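Local coordinates for protein chorismate mutase (Burkholderia thailandensis, PDB 6CNZ) that catalyses the rearrangement of chorismate to prephenate, a step expected to feed the making of phenylalanine and tyrosine, at residues L30-A35 / A92-T97; N65-A70 / A125-A130; E59-A64 / R117-L122. All coordinates share one frame; numbering follows the deposited sequence.

Interaction 1: residues L30-A35 / A92-T97; sequences LAEPVA and ATWRAT
Trp-94 leaves its helix with CG beside the backbone N and anti to the carbonyl carbon (chi1 -64°), and this rotation sends the six-membered end of its indole to Ala-35 and Glu-32. Glu-32 sets out the other way, with CG beside its own carbonyl carbon (chi1 -167°). Its chain then bends at chi2, and the carboxylate comes nearer to the indole than the start of the chain does. The two backbones stay well apart: the CA atoms of Ala-35 and Trp-94, the nearest pair, are 10.2 Å from each other. The indole bridges the distance.

It arrives edge first. The CZ3 corner of Trp-94 lies 3.7 Å from the carbonyl carbon of Ala-35, which sits in the plane of the ring. CZ3 of Trp-94 also packs on the methyl CB of Ala-35 at 3.8 Å. The next corner, CH2 of Trp-94, is 3.9 Å from the same CB. Along the same edge, OE2 of Glu-32 is 3.8 Å from CZ2 of Trp-94 and close to the ring plane. The carboxylate plane stands almost upright on the indole, at 82°.

Other parts of the chain complete the setting. Trp-39 meets Trp-94 in an edge-to-face ring pair, and His-36 and Pro-100 also touch the indole. Ala-35 also packs on Gln-87 and Leu-90, which places helix 31-41 against helix 69-96.

The contact between the two segments is mainly apolar and is buried at Ala-35 and Trp-94. Glu-32 is partly exposed. An aromatic edge carries slightly positive C-H groups, so the negative carboxylate oxygen probably meets it favourably, through a weak electrostatic attraction.

Interaction 2: residues N65-A70 / A125-A130; sequences NGVDPA and ALARVA
Val-67 presses its CG2 methyl on Ala-127. CG2 of Val-67 is 3.5 Å from CB of Ala-127, tighter than usual van der Waals contact. The same methyl is 3.7 Å from CA of Ala-127, so it lies against the helix backbone as well. The small alanine lets the chain come close: the CA atoms of Val-67 and Ala-127 are 5.5 Å apart. With CG1 anti to the backbone N (chi1 -168°), the other branch, CG2, is the one turned to the helix. At the margin, the backbone O of Asn-65 is 4.2 Å from CB of Ala-127.

The next shell probably sets where Val-67 sits. Its side chain also packs on Ala-62. Helix 48-64 ends in a Schellman motif, with Gly-66 as the C-prime residue at positive phi (75°). In it Val-67 N reaches back to Ala-62 O, and Gly-66 N to Thr-63 O. The side chain of Asn-65 also turns back, where ND2 bonds to Arg-61 O. Asp-68 then takes the N-cap of helix 69-96 and caps Tyr-71 N through OD2. The turn is thus tied to the helices before and after it.

Further out, Leu-126 packs on Tyr-71 and Phe-75. Arg-128 bonds to Thr-151 and Asn-148 of the second subunit.

Between the two segments the contact is mainly one of methyl groups, with no hydrogen bond or ion pair in it. It gives close fit rather than direction. The placing of Val-67 probably owes much to the polar bonds of the turn.

Interaction 3: residues E59-A64 / R117-L122; sequences EKRATA and RLTQSL
Arg-61 reaches across to Thr-119 and Gln-120 and runs from helix 48-64 to helix 107-129. Its chain is extended from CG to NE and crosses Thr-119 at about a right angle. Here CD of Arg-61 is 4.0 Å from the methyl CG2 of Thr-119. This methyl is anti to the backbone N of Thr-119, while OG1 lies beside that N (chi1 -63°).

The guanidinium ends against Gln-120. NH1 of Arg-61 is 3.2 Å from CB of Gln-120, and CA of Gln-120 lies at the guanidinium edge, in its plane. The glutamine starts with CG beside its carbonyl carbon, then bends at chi2, which folds its amide back to the arginine. OE1 of Gln-120 comes to 3.0 Å from NH1 of Arg-61. The amide and guanidinium planes are 37° apart.

One helical turn back, NE of Arg-61 forms a salt bridge with OD2 of Asp-57. This salt bridge probably steadies the long chain in its course across to the other helix. The amide of Gln-120 has a second neighbour, since NE2 makes a weak hydrogen bond to OD1 of Asn-65.

Within helix 48-64, OG1 of Thr-63 bonds to the backbone O of Glu-59 at 3.1 Å. NH2 of Arg-117 bonds to the backbone O of Thr-153 of the second subunit.

The backbones are 7.8 Å apart at the CA atoms of Arg-61 and Gln-120. One long side chain reaching a neighbouring helix thus joins two helices, at a partly buried margin of the all-helical chorismate mutase type II (AroQ) fold.

How the interactions relate
Interactions 2 and 3 are neighbours, with centres 9 Å apart on the same side of the chain's centre. Both use helix 107-129, and Pro-69 of interaction 2 packs on Thr-63 of interaction 3. Interaction 1 is on the opposite side, its centre 32 Å from interaction 2 and 28 Å from interaction 3. It still touches interaction 3, where Leu-30 CD1 packs on Leu-118 CD1. Helix 69-96 runs from interaction 2 to interaction 1. The first segments come in the order 1, 3, 2, and the second segments follow in that same order, so the contacts cross along the chain. They tie distant parts of the chain into one helical bundle.

Interaction 1: residues L30-A35 / A92-T97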
loop_
_atom_site.group_PDB
_atom_site.type_symbol
_atom_site.label_atom_id
_atom_site.label_comp_id
_atom_site.label_asym_id
_atom_site.label_seq_id
_atom_site.Cartn_x
_atom_site.Cartn_y
_atom_site.Cartn_z
ATOM N N LEU A 30 -3.347 6.965 2.760
ATOM C CA LEU A 30 -4.613 7.049 3.475
ATOM C C LEU A 30 -4.889 8.460 3.995
ATOM O O LEU A 30 -5.968 8.700 4.543
ATOM C CB LEU A 30 -4.627 6.030 4.617
ATOM C CG LEU A 30 -4.617 4.548 4.226
ATOM C CD1 LEU A 30 -4.204 3.671 5.405
ATOM C CD2 LEU A 30 -5.994 4.126 3.731
ATOM N N ALA A 31 -3.953 9.402 3.819
ATOM C CA ALA A 31 -4.223 10.782 4.214
ATOM C C ALA A 31 -5.251 11.441 3.300
ATOM O O ALA A 31 -5.979 12.341 3.738
ATOM C CB ALA A 31 -2.917 11.598 4.249
ATOM N N GLU A 32 -5.340 11.007 2.042
ATOM C CA GLU A 32 -6.370 11.552 1.163
ATOM C C GLU A 32 -7.768 11.247 1.691
ATOM O O GLU A 32 -8.562 12.189 1.847
ATOM C CB GLU A 32 -6.159 11.038 -0.278
ATOM C CG GLU A 32 -6.987 11.771 -1.369
ATOM C CD GLU A 32 -8.482 11.423 -1.384
ATOM O OE1 GLU A 32 -8.881 10.330 -0.917
ATOM O OE2 GLU A 32 -9.274 12.249 -1.882
ATOM N N PRO A 33 -8.144 9.992 1.985
ATOM C CA PRO A 33 -9.488 9.778 2.547
ATOM C C PRO A 33 -9.676 10.375 3.938
ATOM O O PRO A 33 -10.801 10.753 4.283
ATOM C CB PRO A 33 -9.646 8.247 2.551
ATOM C CG PRO A 33 -8.284 7.685 2.437
ATOM C CD PRO A 33 -7.521 8.706 1.597
ATOM N N VAL A 34 -8.628 10.483 4.752
ATOM C CA VAL A 34 -8.749 11.248 5.994
ATOM C C VAL A 34 -9.112 12.692 5.672
ATOM O O VAL A 34 -10.075 13.248 6.212
ATOM C CB VAL A 34 -7.443 11.177 6.818
ATOM C CG1 VAL A 34 -7.556 12.073 8.045
ATOM C CG2 VAL A 34 -7.114 9.748 7.242
ATOM N N ALA A 35 -8.338 13.320 4.778
ATOM C CA ALA A 35 -8.597 14.705 4.408
ATOM C C ALA A 35 -10.002 14.860 3.854
ATOM O O ALA A 35 -10.733 15.783 4.233
ATOM C CB ALA A 35 -7.567 15.179 3.376
ATOM N N ALA A 92 -5.835 22.950 0.623
ATOM C CA ALA A 92 -5.497 24.114 -0.197
ATOM C C ALA A 92 -5.977 23.925 -1.640
ATOM O O ALA A 92 -6.511 24.853 -2.254
ATOM C CB ALA A 92 -3.976 24.367 -0.149
ATOM N N THR A 93 -5.828 22.713 -2.176
ATOM C CA THR A 93 -6.299 22.408 -3.526
ATOM C C THR A 93 -7.817 22.480 -3.609
ATOM O O THR A 93 -8.375 23.073 -4.538
ATOM C CB THR A 93 -5.811 21.012 -3.929
ATOM O OG1 THR A 93 -4.383 20.988 -3.912
ATOM C CG2 THR A 93 -6.317 20.608 -5.322
ATOM N N TRP A 94 -8.504 21.874 -2.642
ATOM C CA TRP A 94 -9.962 21.870 -2.659
ATOM C C TRP A 94 -10.546 23.267 -2.452
ATOM O O TRP A 94 -11.577 23.589 -3.051
ATOM C CB TRP A 94 -10.470 20.869 -1.615
ATOM C CG TRP A 94 -10.055 19.470 -1.983
ATOM C CD1 TRP A 94 -9.739 19.021 -3.248
ATOM C CD2 TRP A 94 -9.852 18.357 -1.102
ATOM N NE1 TRP A 94 -9.359 17.703 -3.204
ATOM C CE2 TRP A 94 -9.431 17.261 -1.907
ATOM C CE3 TRP A 94 -9.994 18.173 0.288
ATOM C CZ2 TRP A 94 -9.155 15.991 -1.373
ATOM C CZ3 TRP A 94 -9.717 16.907 0.823
ATOM C CH2 TRP A 94 -9.302 15.832 -0.013
ATOM N N ARG A 95 -9.893 24.123 -1.653
ATOM C CA ARG A 95 -10.361 25.507 -1.516
ATOM C C ARG A 95 -10.292 26.248 -2.837
ATOM O O ARG A 95 -11.154 27.076 -3.130
ATOM C CB ARG A 95 -9.539 26.281 -0.484
ATOM C CG ARG A 95 -9.841 25.960 0.953
ATOM C CD ARG A 95 -9.028 26.840 1.913
ATOM N NE ARG A 95 -8.974 26.187 3.215
ATOM C CZ ARG A 95 -7.883 25.670 3.768
ATOM N NH1 ARG A 95 -6.704 25.767 3.160
ATOM N NH2 ARG A 95 -7.972 25.076 4.952
ATOM N N ALA A 96 -9.262 25.966 -3.649
ATOM C CA ALA A 96 -9.063 26.702 -4.898
ATOM C C ALA A 96 -10.131 26.376 -5.929
ATOM O O ALA A 96 -10.486 27.229 -6.744
ATOM C CB ALA A 96 -7.679 26.404 -5.476
ATOM N N THR A 97 -10.642 25.148 -5.924
ATOM C CA THR A 97 -11.708 24.777 -6.829
ATOM C C THR A 97 -12.861 24.294 -5.965
ATOM O O THR A 97 -13.569 25.107 -5.355
ATOM C CB THR A 97 -11.235 23.719 -7.837
ATOM O OG1 THR A 97 -10.819 22.539 -7.139
ATOM C CG2 THR A 97 -10.070 24.246 -8.648
#

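Interaction 2: residues N65-A70 / A125-A130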
loop_
_atom_site.group_PDB
_atom_site.type_symbol
_atom_site.label_atom_id
_atom_site.label_comp_id
_atom_site.label_asym_id
_atom_site.label_seq_id
_atom_site.Cartn_x
_atom_site.Cartn_y
_atom_site.Cartn_z
ATOM N N ASN A 65 8.714 -4.931 20.641
ATOM C CA ASN A 65 9.394 -5.400 19.438
ATOM C C ASN A 65 10.902 -5.160 19.453
ATOM O O ASN A 65 11.547 -5.316 18.410
ATOM C CB ASN A 65 8.800 -4.730 18.193
ATOM C CG ASN A 65 7.339 -5.093 17.964
ATOM O OD1 ASN A 65 7.034 -6.077 17.289
ATOM N ND2 ASN A 65 6.428 -4.286 18.514
ATOM N N GLY A 66 11.476 -4.762 20.586
ATOM C CA GLY A 66 12.913 -4.559 20.643
ATOM C C GLY A 66 13.444 -3.311 19.963
ATOM O O GLY A 66 14.660 -3.187 19.798
ATOM N N VAL A 67 12.573 -2.379 19.572
ATOM C CA VAL A 67 12.974 -1.117 18.960
ATOM C C VAL A 67 13.128 -0.058 20.041
ATOM O O VAL A 67 12.295 0.036 20.948
ATOM C CB VAL A 67 11.939 -0.664 17.918
ATOM C CG1 VAL A 67 12.500 0.476 17.091
ATOM C CG2 VAL A 67 11.551 -1.814 17.057
ATOM N N ASP A 68 14.160 0.773 19.916
ATOM C CA ASP A 68 14.353 1.913 20.816
ATOM C C ASP A 68 13.123 2.818 20.837
ATOM O O ASP A 68 12.749 3.367 19.787
ATOM C CB ASP A 68 15.574 2.716 20.391
ATOM C CG ASP A 68 15.708 4.009 21.159
ATOM O OD1 ASP A 68 15.959 3.944 22.374
ATOM O OD2 ASP A 68 15.558 5.086 20.555
ATOM N N PRO A 69 12.483 3.023 21.997
ATOM C CA PRO A 69 11.200 3.749 22.002
ATOM C C PRO A 69 11.293 5.149 21.419
ATOM O O PRO A 69 10.354 5.592 20.752
ATOM C CB PRO A 69 10.818 3.779 23.495
ATOM C CG PRO A 69 11.535 2.620 24.100
ATOM C CD PRO A 69 12.829 2.484 23.326
ATOM N N ALA A 70 12.402 5.857 21.641
ATOM C CA ALA A 70 12.506 7.217 21.121
ATOM C C ALA A 70 12.664 7.215 19.604
ATOM O O ALA A 70 12.147 8.099 18.914
ATOM C CB ALA A 70 13.671 7.947 21.795
ATOM N N ALA A 125 8.637 -3.141 10.569
ATOM C CA ALA A 125 9.546 -2.772 9.490
ATOM C C ALA A 125 10.695 -1.916 10.009
ATOM O O ALA A 125 11.840 -2.090 9.584
ATOM C CB ALA A 125 8.793 -2.029 8.383
ATOM N N LEU A 126 10.402 -0.986 10.925
ATOM C CA LEU A 126 11.448 -0.154 11.509
ATOM C C LEU A 126 12.462 -0.998 12.274
ATOM O O LEU A 126 13.671 -0.731 12.221
ATOM C CB LEU A 126 10.813 0.891 12.431
ATOM C CG LEU A 126 11.572 2.185 12.748
ATOM C CD1 LEU A 126 11.854 2.989 11.475
ATOM C CD2 LEU A 126 10.756 3.012 13.728
ATOM N N ALA A 127 11.982 -2.013 13.001
ATOM C CA ALA A 127 12.880 -2.908 13.730
ATOM C C ALA A 127 13.913 -3.536 12.807
ATOM O O ALA A 127 15.063 -3.744 13.206
ATOM C CB ALA A 127 12.083 -4.007 14.436
ATOM N N ARG A 128 13.524 -3.864 11.571
ATOM C CA ARG A 128 14.502 -4.453 10.663
ATOM C C ARG A 128 15.460 -3.415 10.115
ATOM O O ARG A 128 16.556 -3.774 9.673
ATOM C CB ARG A 128 13.815 -5.174 9.506
ATOM C CG ARG A 128 13.142 -6.476 9.921
ATOM C CD ARG A 128 12.303 -7.027 8.792
ATOM N NE ARG A 128 11.414 -8.091 9.244
ATOM C CZ ARG A 128 10.560 -8.728 8.452
ATOM N NH1 ARG A 128 10.492 -8.405 7.169
ATOM N NH2 ARG A 128 9.775 -9.682 8.938
ATOM N N VAL A 129 15.068 -2.144 10.121
ATOM C CA VAL A 129 15.952 -1.087 9.638
ATOM C C VAL A 129 16.892 -0.592 10.732
ATOM O O VAL A 129 17.972 -0.072 10.422
ATOM C CB VAL A 129 15.088 0.036 9.036
ATOM C CG1 VAL A 129 15.887 1.299 8.790
ATOM C CG2 VAL A 129 14.464 -0.458 7.731
ATOM N N ALA A 130 16.544 -0.804 11.992
ATOM C CA ALA A 130 17.318 -0.289 13.120
ATOM C C ALA A 130 18.819 -0.564 13.034
ATOM O O ALA A 130 19.597 0.385 13.214
ATOM C CB ALA A 130 16.716 -0.844 14.418
#

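Interaction 3: residues E59-A64 / R117-L122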
loop_
_atom_site.group_PDB
_atom_site.type_symbol
_atom_site.label_atom_id
_atom_site.label_comp_id
_atom_site.label_asym_id
_atom_site.label_seq_id
_atom_site.Cartn_x
_atom_site.Cartn_y
_atom_site.Cartn_z
ATOM N N GLU A 59 5.220 3.936 21.561
ATOM C CA GLU A 59 6.323 3.699 22.482
ATOM C C GLU A 59 6.183 2.342 23.155
ATOM O O GLU A 59 7.172 1.614 23.302
ATOM C CB GLU A 59 6.405 4.825 23.515
ATOM C CG GLU A 59 7.083 6.092 22.985
ATOM C CD GLU A 59 7.557 7.008 24.101
ATOM O OE1 GLU A 59 7.100 8.172 24.160
ATOM O OE2 GLU A 59 8.382 6.557 24.925
ATOM N N LYS A 60 4.953 1.965 23.526
ATOM C CA LYS A 60 4.737 0.672 24.172
ATOM C C LYS A 60 4.947 -0.486 23.195
ATOM O O LYS A 60 5.537 -1.508 23.562
ATOM C CB LYS A 60 3.339 0.622 24.799
ATOM N N ARG A 61 4.493 -0.352 21.950
ATOM C CA ARG A 61 4.720 -1.422 20.976
ATOM C C ARG A 61 6.197 -1.556 20.608
ATOM O O ARG A 61 6.685 -2.674 20.391
ATOM C CB ARG A 61 3.890 -1.184 19.723
ATOM C CG ARG A 61 2.411 -1.413 19.904
ATOM C CD ARG A 61 1.628 -0.849 18.734
ATOM N NE ARG A 61 0.236 -1.284 18.786
ATOM C CZ ARG A 61 -0.358 -2.032 17.862
ATOM N NH1 ARG A 61 0.304 -2.413 16.781
ATOM N NH2 ARG A 61 -1.626 -2.382 18.018
ATOM N N ALA A 62 6.919 -0.435 20.509
ATOM C CA ALA A 62 8.344 -0.498 20.189
ATOM C C ALA A 62 9.094 -1.354 21.201
ATOM O O ALA A 62 9.864 -2.243 20.828
ATOM C CB ALA A 62 8.938 0.909 20.129
ATOM N N THR A 63 8.869 -1.105 22.489
ATOM C CA THR A 63 9.498 -1.901 23.537
ATOM C C THR A 63 9.246 -3.389 23.338
ATOM O O THR A 63 10.171 -4.204 23.408
ATOM C CB THR A 63 8.972 -1.457 24.899
ATOM O OG1 THR A 63 9.193 -0.050 25.048
ATOM C CG2 THR A 63 9.683 -2.202 26.004
ATOM N N ALA A 64 7.991 -3.760 23.086
ATOM C CA ALA A 64 7.666 -5.161 22.839
ATOM C C ALA A 64 8.469 -5.731 21.677
ATOM O O ALA A 64 8.881 -6.893 21.715
ATOM C CB ALA A 64 6.170 -5.309 22.575
ATOM N N ARG A 117 -3.720 -0.959 11.426
ATOM C CA ARG A 117 -2.885 -2.084 11.000
ATOM C C ARG A 117 -1.476 -1.630 10.624
ATOM O O ARG A 117 -0.499 -2.339 10.880
ATOM C CB ARG A 117 -3.508 -2.809 9.810
ATOM C CG ARG A 117 -4.770 -3.591 10.097
ATOM C CD ARG A 117 -5.035 -4.543 8.946
ATOM N NE ARG A 117 -3.939 -5.500 8.824
ATOM C CZ ARG A 117 -4.042 -6.799 9.083
ATOM N NH1 ARG A 117 -5.206 -7.323 9.454
ATOM N NH2 ARG A 117 -2.978 -7.579 8.956
ATOM N N LEU A 118 -1.346 -0.468 9.982
ATOM C CA LEU A 118 -0.022 -0.065 9.517
ATOM C C LEU A 118 0.905 0.288 10.678
ATOM O O LEU A 118 2.132 0.176 10.546
ATOM C CB LEU A 118 -0.140 1.093 8.530
ATOM C CG LEU A 118 -0.564 0.578 7.147
ATOM C CD1 LEU A 118 -1.098 1.699 6.274
ATOM C CD2 LEU A 118 0.562 -0.145 6.450
ATOM N N THR A 119 0.347 0.691 11.824
ATOM C CA THR A 119 1.176 0.932 12.999
ATOM C C THR A 119 2.056 -0.274 13.302
ATOM O O THR A 119 3.282 -0.155 13.383
ATOM C CB THR A 119 0.305 1.280 14.203
ATOM O OG1 THR A 119 -0.393 2.505 13.944
ATOM C CG2 THR A 119 1.172 1.448 15.439
ATOM N N GLN A 120 1.449 -1.456 13.421
ATOM C CA GLN A 120 2.233 -2.649 13.730
ATOM C C GLN A 120 3.187 -3.023 12.598
ATOM O O GLN A 120 4.308 -3.474 12.860
ATOM C CB GLN A 120 1.318 -3.831 14.053
ATOM C CG GLN A 120 2.092 -5.082 14.530
ATOM C CD GLN A 120 3.130 -4.787 15.636
ATOM O OE1 GLN A 120 2.870 -4.030 16.579
ATOM N NE2 GLN A 120 4.309 -5.395 15.516
ATOM N N SER A 121 2.753 -2.897 11.338
ATOM C CA SER A 121 3.647 -3.234 10.224
ATOM C C SER A 121 4.834 -2.280 10.172
ATOM O O SER A 121 5.974 -2.703 9.942
ATOM C CB SER A 121 2.893 -3.195 8.892
ATOM O OG SER A 121 1.710 -3.960 8.950
ATOM N N LEU A 122 4.582 -0.992 10.383
ATOM C CA LEU A 122 5.660 -0.011 10.391
ATOM C C LEU A 122 6.621 -0.248 11.542
ATOM O O LEU A 122 7.842 -0.129 11.370
ATOM C CB LEU A 122 5.076 1.393 10.469
ATOM C CG LEU A 122 4.534 1.853 9.117
ATOM C CD1 LEU A 122 3.859 3.211 9.249
ATOM C CD2 LEU A 122 5.678 1.923 8.107
#